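5'-Methylthioadenosine Nucleosidase (Arabidopsis thaliana, PDB 2H8G) is a plant nucleosidase of the phosphorylase superfamily, a two-subunit protein modelled here with adenine in its pocket. Local coordinates at residues V130-R142 and Q186-D200. Residues are numbered along the deposited sequence; the frame is centred on the assembly and turned at random.
With ADE (adenine), chain C.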
ATOM      1  N   VAL A 130      13.240  20.238  -9.899  1.00 19.87           N
ATOM      2  CA  VAL A 130      11.950  19.578 -10.002  1.00 19.37           C
ATOM      3  C   VAL A 130      12.101  18.656 -11.202  1.00 19.61           C
ATOM      4  O   VAL A 130      12.225  19.114 -12.338  1.00 20.39           O
ATOM      5  CB  VAL A 130      10.794  20.551 -10.251  1.00 19.96           C
ATOM      6  CG1 VAL A 130       9.487  19.766 -10.340  1.00 20.26           C
ATOM      7  CG2 VAL A 130      10.725  21.576  -9.125  1.00 20.09           C
ATOM      8  N   PHE A 131      12.117  17.359 -10.923  1.00 17.21           N
ATOM      9  CA  PHE A 131      12.289  16.319 -11.931  1.00 17.47           C
ATOM     10  C   PHE A 131      11.003  15.747 -12.508  1.00 16.68           C
ATOM     11  O   PHE A 131       9.979  15.669 -11.831  1.00 17.05           O
ATOM     12  CB  PHE A 131      13.048  15.130 -11.333  1.00 17.06           C
ATOM     13  CG  PHE A 131      14.538  15.291 -11.290  1.00 17.25           C
ATOM     14  CD1 PHE A 131      15.146  16.153 -10.382  1.00 17.28           C
ATOM     15  CD2 PHE A 131      15.342  14.537 -12.138  1.00 17.80           C
ATOM     16  CE1 PHE A 131      16.536  16.254 -10.322  1.00 19.28           C
ATOM     17  CE2 PHE A 131      16.724  14.633 -12.081  1.00 17.02           C
ATOM     18  CZ  PHE A 131      17.324  15.492 -11.175  1.00 19.14           C
ATOM     19  N   LEU A 132      11.092  15.319 -13.765  1.00 17.98           N
ATOM     20  CA  LEU A 132       9.994  14.642 -14.438  1.00 19.83           C
ATOM     21  C   LEU A 132      10.536  13.207 -14.397  1.00 21.42           C
ATOM     22  O   LEU A 132      11.652  12.962 -14.844  1.00 25.69           O
ATOM     23  CB  LEU A 132       9.867  15.109 -15.888  1.00 22.39           C
ATOM     24  CG  LEU A 132       8.652  14.598 -16.660  1.00 26.52           C
ATOM     25  CD1 LEU A 132       7.373  15.114 -16.014  1.00 25.91           C
ATOM     26  CD2 LEU A 132       8.746  15.075 -18.099  1.00 25.45           C
ATOM     27  N   VAL A 133       9.772  12.269 -13.855  1.00 20.08           N
ATOM     28  CA  VAL A 133      10.246  10.889 -13.746  1.00 19.87           C
ATOM     29  C   VAL A 133      10.070  10.044 -15.009  1.00 19.30           C
ATOM     30  O   VAL A 133       9.020  10.085 -15.643  1.00 20.92           O
ATOM     31  CB  VAL A 133       9.537  10.176 -12.567  1.00 19.08           C
ATOM     32  CG1 VAL A 133       9.901   8.699 -12.542  1.00 19.13           C
ATOM     33  CG2 VAL A 133       9.930  10.841 -11.257  1.00 19.07           C
ATOM     34  N   SER A 134      11.101   9.271 -15.356  1.00 20.10           N
ATOM     35  CA  SER A 134      11.066   8.394 -16.529  1.00 21.81           C
ATOM     36  C   SER A 134      10.359   7.079 -16.194  1.00 20.94           C
ATOM     37  O   SER A 134       9.395   6.693 -16.854  1.00 21.62           O
ATOM     38  CB  SER A 134      12.490   8.110 -17.024  1.00 22.47           C
ATOM     39  OG  SER A 134      13.327   7.647 -15.978  1.00 27.11           O
ATOM     40  N   ASP A 135      10.863   6.385 -15.179  1.00 22.22           N
ATOM     41  CA  ASP A 135      10.254   5.144 -14.717  1.00 21.59           C
ATOM     42  C   ASP A 135      10.418   5.072 -13.210  1.00 19.80           C
ATOM     43  O   ASP A 135      11.164   5.855 -12.620  1.00 17.58           O
ATOM     44  CB  ASP A 135      10.859   3.904 -15.397  1.00 24.03           C
ATOM     45  CG  ASP A 135      12.369   3.860 -15.327  1.00 26.18           C
ATOM     46  OD1 ASP A 135      12.956   4.464 -14.409  1.00 29.87           O
ATOM     47  OD2 ASP A 135      12.971   3.192 -16.195  1.00 31.22           O
ATOM     48  N   VAL A 136       9.720   4.132 -12.590  1.00 17.96           N
ATOM     49  CA  VAL A 136       9.751   4.014 -11.144  1.00 16.85           C
ATOM     50  C   VAL A 136       9.858   2.570 -10.677  1.00 18.16           C
ATOM     51  O   VAL A 136       9.378   1.656 -11.338  1.00 18.44           O
ATOM     52  CB  VAL A 136       8.480   4.665 -10.552  1.00 19.02           C
ATOM     53  CG1 VAL A 136       7.238   3.910 -11.027  1.00 18.71           C
ATOM     54  CG2 VAL A 136       8.568   4.711  -9.043  1.00 19.01           C
ATOM     55  N   VAL A 137      10.506   2.381  -9.535  1.00 15.86           N
ATOM     56  CA  VAL A 137      10.693   1.065  -8.941  1.00 16.96           C
ATOM     57  C   VAL A 137      10.593   1.171  -7.423  1.00 15.34           C
ATOM     58  O   VAL A 137      10.586   2.279  -6.876  1.00 16.48           O
ATOM     59  CB  VAL A 137      12.102   0.490  -9.260  1.00 18.93           C
ATOM     60  CG1 VAL A 137      12.261   0.288 -10.754  1.00 19.01           C
ATOM     61  CG2 VAL A 137      13.186   1.427  -8.740  1.00 18.29           C
ATOM     62  N   PHE A 138      10.495   0.017  -6.761  1.00 16.51           N
ATOM     63  CA  PHE A 138      10.489  -0.057  -5.292  1.00 16.81           C
ATOM     64  C   PHE A 138      11.866  -0.588  -4.899  1.00 17.94           C
ATOM     65  O   PHE A 138      12.415  -1.437  -5.601  1.00 18.65           O
ATOM     66  CB  PHE A 138       9.494  -1.087  -4.741  1.00 16.87           C
ATOM     67  CG  PHE A 138       8.048  -0.701  -4.852  1.00 16.38           C
ATOM     68  CD1 PHE A 138       7.298  -1.093  -5.949  1.00 16.77           C
ATOM     69  CD2 PHE A 138       7.417  -0.006  -3.824  1.00 17.64           C
ATOM     70  CE1 PHE A 138       5.935  -0.811  -6.022  1.00 17.96           C
ATOM     71  CE2 PHE A 138       6.057   0.283  -3.887  1.00 17.84           C
ATOM     72  CZ  PHE A 138       5.314  -0.121  -4.984  1.00 19.94           C
ATOM     73  N   HIS A 139      12.415  -0.116  -3.784  1.00 15.97           N
ATOM     74  CA  HIS A 139      13.702  -0.634  -3.322  1.00 17.31           C
ATOM     75  C   HIS A 139      13.574  -1.405  -2.011  1.00 17.72           C
ATOM     76  O   HIS A 139      14.554  -1.978  -1.537  1.00 19.64           O
ATOM     77  CB  HIS A 139      14.749   0.482  -3.161  1.00 16.54           C
ATOM     78  CG  HIS A 139      14.283   1.658  -2.357  1.00 16.92           C
ATOM     79  ND1 HIS A 139      14.197   1.649  -0.980  1.00 20.21           N
ATOM     80  CD2 HIS A 139      13.891   2.891  -2.749  1.00 13.05           C
ATOM     81  CE1 HIS A 139      13.771   2.830  -0.561  1.00 15.51           C
ATOM     82  NE2 HIS A 139      13.578   3.601  -1.615  1.00 19.61           N
ATOM     83  N   ASP A 140      12.375  -1.453  -1.431  1.00 15.25           N
ATOM     84  CA  ASP A 140      12.189  -2.152  -0.163  1.00 16.00           C
ATOM     85  C   ASP A 140      11.199  -3.314  -0.165  1.00 14.84           C
ATOM     86  O   ASP A 140      10.662  -3.683   0.883  1.00 17.14           O
ATOM     87  CB  ASP A 140      11.807  -1.147   0.934  1.00 15.36           C
ATOM     88  CG  ASP A 140      10.416  -0.560   0.743  1.00 17.90           C
ATOM     89  OD1 ASP A 140       9.860  -0.656  -0.371  1.00 18.27           O
ATOM     90  OD2 ASP A 140       9.888   0.019   1.723  1.00 18.53           O
ATOM     91  N   ARG A 141      10.943  -3.894  -1.334  1.00 15.18           N
ATOM     92  CA  ARG A 141      10.051  -5.052  -1.405  1.00 15.34           C
ATOM     93  C   ARG A 141      10.941  -6.164  -1.937  1.00 17.73           C
ATOM     94  O   ARG A 141      10.899  -6.508  -3.120  1.00 19.48           O
ATOM     95  CB  ARG A 141       8.871  -4.793  -2.348  1.00 16.24           C
ATOM     96  CG  ARG A 141       8.143  -3.487  -2.060  1.00 15.20           C
ATOM     97  CD  ARG A 141       6.716  -3.510  -2.597  1.00 15.71           C
ATOM     98  NE  ARG A 141       6.662  -3.871  -4.007  1.00 14.76           N
ATOM     99  CZ  ARG A 141       5.526  -4.014  -4.681  1.00 16.58           C
ATOM    100  NH1 ARG A 141       4.365  -3.819  -4.063  1.00 17.02           N
ATOM    101  NH2 ARG A 141       5.544  -4.369  -5.958  1.00 17.03           N
ATOM    102  N   ARG A 142      11.766  -6.701  -1.042  1.00 16.51           N
ATOM    103  CA  ARG A 142      12.727  -7.741  -1.395  1.00 17.58           C
ATOM    104  C   ARG A 142      12.178  -9.149  -1.243  1.00 16.34           C
ATOM    105  O   ARG A 142      11.912  -9.605  -0.139  1.00 16.95           O
ATOM    106  CB  ARG A 142      13.984  -7.602  -0.528  1.00 16.52           C
ATOM    107  CG  ARG A 142      14.580  -6.187  -0.477  1.00 18.67           C
ATOM    108  CD  ARG A 142      15.790  -6.147   0.456  1.00 18.94           C
ATOM    109  NE  ARG A 142      15.458  -6.722   1.758  1.00 17.04           N
ATOM    110  CZ  ARG A 142      14.973  -6.043   2.793  1.00 19.06           C
ATOM    111  NH1 ARG A 142      14.775  -4.732   2.708  1.00 19.05           N
ATOM    112  NH2 ARG A 142      14.639  -6.692   3.903  1.00 18.81           N
ATOM    113  N   GLN A 186      20.763  -2.038   3.267  1.00 26.54           N
ATOM    114  CA  GLN A 186      20.112  -2.894   2.284  1.00 26.67           C
ATOM    115  C   GLN A 186      19.411  -2.040   1.226  1.00 25.68           C
ATOM    116  O   GLN A 186      19.460  -2.354   0.037  1.00 24.56           O
ATOM    117  CB  GLN A 186      19.105  -3.818   2.976  1.00 27.73           C
ATOM    118  CG  GLN A 186      18.387  -4.793   2.051  1.00 27.31           C
ATOM    119  CD  GLN A 186      19.334  -5.666   1.242  1.00 28.44           C
ATOM    120  OE1 GLN A 186      19.865  -5.243   0.211  1.00 29.86           O
ATOM    121  NE2 GLN A 186      19.555  -6.890   1.710  1.00 26.08           N
ATOM    122  N   ASP A 187      18.765  -0.960   1.658  1.00 24.36           N
ATOM    123  CA  ASP A 187      18.081  -0.072   0.719  1.00 24.09           C
ATOM    124  C   ASP A 187      19.090   0.537  -0.248  1.00 23.79           C
ATOM    125  O   ASP A 187      18.875   0.566  -1.460  1.00 23.53           O
ATOM    126  CB  ASP A 187      17.377   1.083   1.441  1.00 22.79           C
ATOM    127  CG  ASP A 187      16.276   0.627   2.381  1.00 25.07           C
ATOM    128  OD1 ASP A 187      15.670  -0.440   2.149  1.00 25.01           O
ATOM    129  OD2 ASP A 187      15.996   1.369   3.351  1.00 23.59           O
ATOM    130  N   GLU A 188      20.184   1.045   0.311  1.00 24.98           N
ATOM    131  CA  GLU A 188      21.232   1.688  -0.468  1.00 26.98           C
ATOM    132  C   GLU A 188      21.803   0.805  -1.569  1.00 28.53           C
ATOM    133  O   GLU A 188      21.974   1.253  -2.699  1.00 29.22           O
ATOM    134  CB  GLU A 188      22.356   2.151   0.462  1.00 28.87           C
ATOM    135  CG  GLU A 188      23.523   2.829  -0.246  1.00 32.49           C
ATOM    136  CD  GLU A 188      24.552   3.378   0.729  1.00 34.83           C
ATOM    137  OE1 GLU A 188      24.936   2.645   1.666  1.00 36.80           O
ATOM    138  OE2 GLU A 188      24.982   4.536   0.555  1.00 37.42           O
ATOM    139  N   THR A 189      22.102  -0.447  -1.240  1.00 28.92           N
ATOM    140  CA  THR A 189      22.658  -1.372  -2.221  1.00 29.79           C
ATOM    141  C   THR A 189      21.726  -1.522  -3.419  1.00 28.49           C
ATOM    142  O   THR A 189      22.168  -1.547  -4.569  1.00 28.56           O
ATOM    143  CB  THR A 189      22.894  -2.770  -1.605  1.00 31.49           C
ATOM    144  OG1 THR A 189      23.807  -2.663  -0.505  1.00 33.40           O
ATOM    145  CG2 THR A 189      23.476  -3.716  -2.645  1.00 33.76           C
ATOM    146  N   LEU A 190      20.431  -1.616  -3.141  1.00 27.27           N
ATOM    147  CA  LEU A 190      19.433  -1.779  -4.184  1.00 26.16           C
ATOM    148  C   LEU A 190      19.190  -0.504  -4.992  1.00 25.68           C
ATOM    149  O   LEU A 190      18.982  -0.564  -6.202  1.00 26.03           O
ATOM    150  CB  LEU A 190      18.132  -2.290  -3.558  1.00 26.89           C
ATOM    151  CG  LEU A 190      18.322  -3.661  -2.891  1.00 27.40           C
ATOM    152  CD1 LEU A 190      17.108  -4.031  -2.060  1.00 28.93           C
ATOM    153  CD2 LEU A 190      18.588  -4.706  -3.966  1.00 29.44           C
ATOM    154  N   ILE A 191      19.218   0.649  -4.330  1.00 24.41           N
ATOM    155  CA  ILE A 191      19.012   1.916  -5.025  1.00 25.16           C
ATOM    156  C   ILE A 191      20.179   2.191  -5.973  1.00 27.34           C
ATOM    157  O   ILE A 191      19.979   2.606  -7.116  1.00 27.34           O
ATOM    158  CB  ILE A 191      18.872   3.085  -4.019  1.00 24.19           C
ATOM    159  CG1 ILE A 191      17.565   2.927  -3.230  1.00 22.13           C
ATOM    160  CG2 ILE A 191      18.896   4.418  -4.757  1.00 25.00           C
ATOM    161  CD1 ILE A 191      17.418   3.877  -2.058  1.00 20.61           C
ATOM    162  N   ILE A 192      21.399   1.953  -5.500  1.00 28.20           N
ATOM    163  CA  ILE A 192      22.578   2.169  -6.329  1.00 29.00           C
ATOM    164  C   ILE A 192      22.520   1.225  -7.526  1.00 28.61           C
ATOM    165  O   ILE A 192      22.889   1.593  -8.641  1.00 28.49           O
ATOM    166  CB  ILE A 192      23.877   1.898  -5.543  1.00 30.00           C
ATOM    167  CG1 ILE A 192      23.999   2.881  -4.375  1.00 31.89           C
ATOM    168  CG2 ILE A 192      25.075   2.029  -6.472  1.00 32.27           C
ATOM    169  CD1 ILE A 192      25.272   2.721  -3.553  1.00 32.31           C
ATOM    170  N   ALA A 193      22.031   0.011  -7.286  1.00 27.61           N
ATOM    171  CA  ALA A 193      21.920  -0.999  -8.330  1.00 27.86           C
ATOM    172  C   ALA A 193      20.820  -0.705  -9.349  1.00 28.57           C
ATOM    173  O   ALA A 193      20.955  -1.064 -10.520  1.00 29.85           O
ATOM    174  CB  ALA A 193      21.697  -2.375  -7.703  1.00 28.05           C
ATOM    175  N   ASN A 194      19.732  -0.064  -8.917  1.00 27.07           N
ATOM    176  CA  ASN A 194      18.651   0.245  -9.848  1.00 26.84           C
ATOM    177  C   ASN A 194      18.869   1.573 -10.573  1.00 25.80           C
ATOM    178  O   ASN A 194      18.035   2.001 -11.367  1.00 25.69           O
ATOM    179  CB  ASN A 194      17.269   0.210  -9.157  1.00 26.05           C
ATOM    180  CG  ASN A 194      17.080   1.303  -8.111  1.00 27.63           C
ATOM    181  OD1 ASN A 194      17.558   2.424  -8.265  1.00 28.77           O
ATOM    182  ND2 ASN A 194      16.341   0.978  -7.053  1.00 25.43           N
ATOM    183  N   ASP A 195      20.005   2.204 -10.291  1.00 26.61           N
ATOM    184  CA  ASP A 195      20.398   3.457 -10.931  1.00 26.71           C
ATOM    185  C   ASP A 195      19.387   4.596 -10.796  1.00 25.60           C
ATOM    186  O   ASP A 195      19.198   5.389 -11.721  1.00 25.27           O
ATOM    187  CB  ASP A 195      20.689   3.190 -12.412  1.00 31.16           C
ATOM    188  CG  ASP A 195      21.508   4.288 -13.055  1.00 35.14           C
ATOM    189  OD1 ASP A 195      22.558   4.657 -12.486  1.00 38.57           O
ATOM    190  OD2 ASP A 195      21.111   4.776 -14.135  1.00 39.87           O
ATOM    191  N   ALA A 196      18.746   4.686  -9.637  1.00 23.70           N
ATOM    192  CA  ALA A 196      17.769   5.738  -9.402  1.00 21.59           C
ATOM    193  C   ALA A 196      18.462   7.073  -9.150  1.00 19.79           C
ATOM    194  O   ALA A 196      19.573   7.118  -8.623  1.00 21.58           O
ATOM    195  CB  ALA A 196      16.897   5.382  -8.203  1.00 23.15           C
ATOM    196  N   THR A 197      17.801   8.160  -9.539  1.00 18.91           N
ATOM    197  CA  THR A 197      18.327   9.493  -9.311  1.00 18.06           C
ATOM    198  C   THR A 197      17.569  10.094  -8.142  1.00 18.09           C
ATOM    199  O   THR A 197      18.102  10.932  -7.416  1.00 17.32           O
ATOM    200  CB  THR A 197      18.100  10.414 -10.530  1.00 18.68           C
ATOM    201  OG1 THR A 197      18.885   9.949 -11.632  1.00 19.95           O
ATOM    202  CG2 THR A 197      18.489  11.851 -10.206  1.00 19.20           C
ATOM    203  N   LEU A 198      16.330   9.636  -7.960  1.00 16.85           N
ATOM    204  CA  LEU A 198      15.440  10.154  -6.917  1.00 15.98           C
ATOM    205  C   LEU A 198      14.911   9.074  -5.982  1.00 15.64           C
ATOM    206  O   LEU A 198      14.755   7.917  -6.378  1.00 15.61           O
ATOM    207  CB  LEU A 198      14.248  10.845  -7.580  1.00 15.41           C
ATOM    208  CG  LEU A 198      14.574  11.781  -8.743  1.00 15.86           C
ATOM    209  CD1 LEU A 198      13.308  12.059  -9.541  1.00 17.62           C
ATOM    210  CD2 LEU A 198      15.197  13.067  -8.224  1.00 18.93           C
ATOM    211  N   LYS A 199      14.599   9.474  -4.753  1.00 14.45           N
ATOM    212  CA  LYS A 199      14.101   8.562  -3.732  1.00 13.27           C
ATOM    213  C   LYS A 199      12.899   9.185  -3.030  1.00 15.97           C
ATOM    214  O   LYS A 199      12.966  10.332  -2.575  1.00 17.40           O
ATOM    215  CB  LYS A 199      15.221   8.283  -2.717  1.00 15.68           C
ATOM    216  CG  LYS A 199      14.848   7.392  -1.547  1.00 15.69           C
ATOM    217  CD  LYS A 199      16.036   7.254  -0.580  1.00 15.20           C
ATOM    218  CE  LYS A 199      15.710   6.347   0.588  1.00 17.13           C
ATOM    219  NZ  LYS A 199      14.598   6.881   1.429  1.00 18.75           N
ATOM    220  N   ASP A 200      11.797   8.441  -2.952  1.00 14.31           N
ATOM    221  CA  ASP A 200      10.601   8.959  -2.286  1.00 14.30           C
ATOM    222  C   ASP A 200       9.868   7.859  -1.530  1.00 14.37           C
ATOM    223  O   ASP A 200      10.402   6.764  -1.338  1.00 14.94           O
ATOM    224  CB  ASP A 200       9.650   9.620  -3.287  1.00 13.95           C
ATOM    225  CG  ASP A 200       8.837   8.617  -4.072  1.00 16.38           C
ATOM    226  OD1 ASP A 200       7.743   8.983  -4.561  1.00 16.47           O
ATOM    227  OD2 ASP A 200       9.289   7.461  -4.218  1.00 16.03           O
TER
HETATM  228  N9  ADE C 701      11.260  12.770   0.766  1.00 21.70           N
HETATM  229  C8  ADE C 701      12.168  13.768   0.841  1.00 22.24           C
HETATM  230  N7  ADE C 701      13.445  13.337   0.977  1.00 21.37           N
HETATM  231  C5  ADE C 701      13.329  11.973   0.988  1.00 19.54           C
HETATM  232  C6  ADE C 701      14.275  10.890   1.099  1.00 21.85           C
HETATM  233  N6  ADE C 701      15.576  11.122   1.227  1.00 20.62           N
HETATM  234  N1  ADE C 701      13.774   9.566   1.072  1.00 19.92           N
HETATM  235  C2  ADE C 701      12.425   9.344   0.940  1.00 20.55           C
HETATM  236  N3  ADE C 701      11.449  10.324   0.827  1.00 20.76           N
HETATM  237  C4  ADE C 701      11.979  11.602   0.856  1.00 19.72           C
HETATM  238  O   HOH W   1      14.863  -1.616  -6.950  1.00 29.39           O
HETATM  239  O   HOH W   2      12.241   5.673   0.521  1.00 16.24           O
HETATM  240  O   HOH W   3      15.691  -2.739   0.823  1.00 19.02           O
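H139 and I191 carry the middle of this contact. The I191 CD1 methyl sits over the centre of one face of the H139 ring, 3.8 Å from its centroid, a CH-pi contact. H139 has CG between backbone N and carbonyl carbon (chi1 50°), which lays the ring against helix 185-193. A second CH-pi contact joins F131 and L198. L198 CD2 lies over one ring face, offset toward the rim, while L198 CD1 meets F131 CB at 3.6 Å and also reaches V133 CG2. At the other end, Q186 CG lies over the R142 guanidinium, with the amide plane only 18° from it.

No direct hydrogen bond crosses; three waters do the bridging. One links F138 O to N194 ND2. Another joins H139 O, R142 NH1 and D187 OD1. The third, in the H139 ring plane, takes a weak bond from NE2 and one from K199 NZ. H139 ND1 is buried without a partner. R142 NH2 and D187 OD2 each form a salt bridge with the reciprocal residue of the second subunit.

K199 NZ also donates to adenine N1 (2.8 Å). The contact runs from the dimer interface past the adenine pocket into the sheet core of a phosphorylase-superfamily fold.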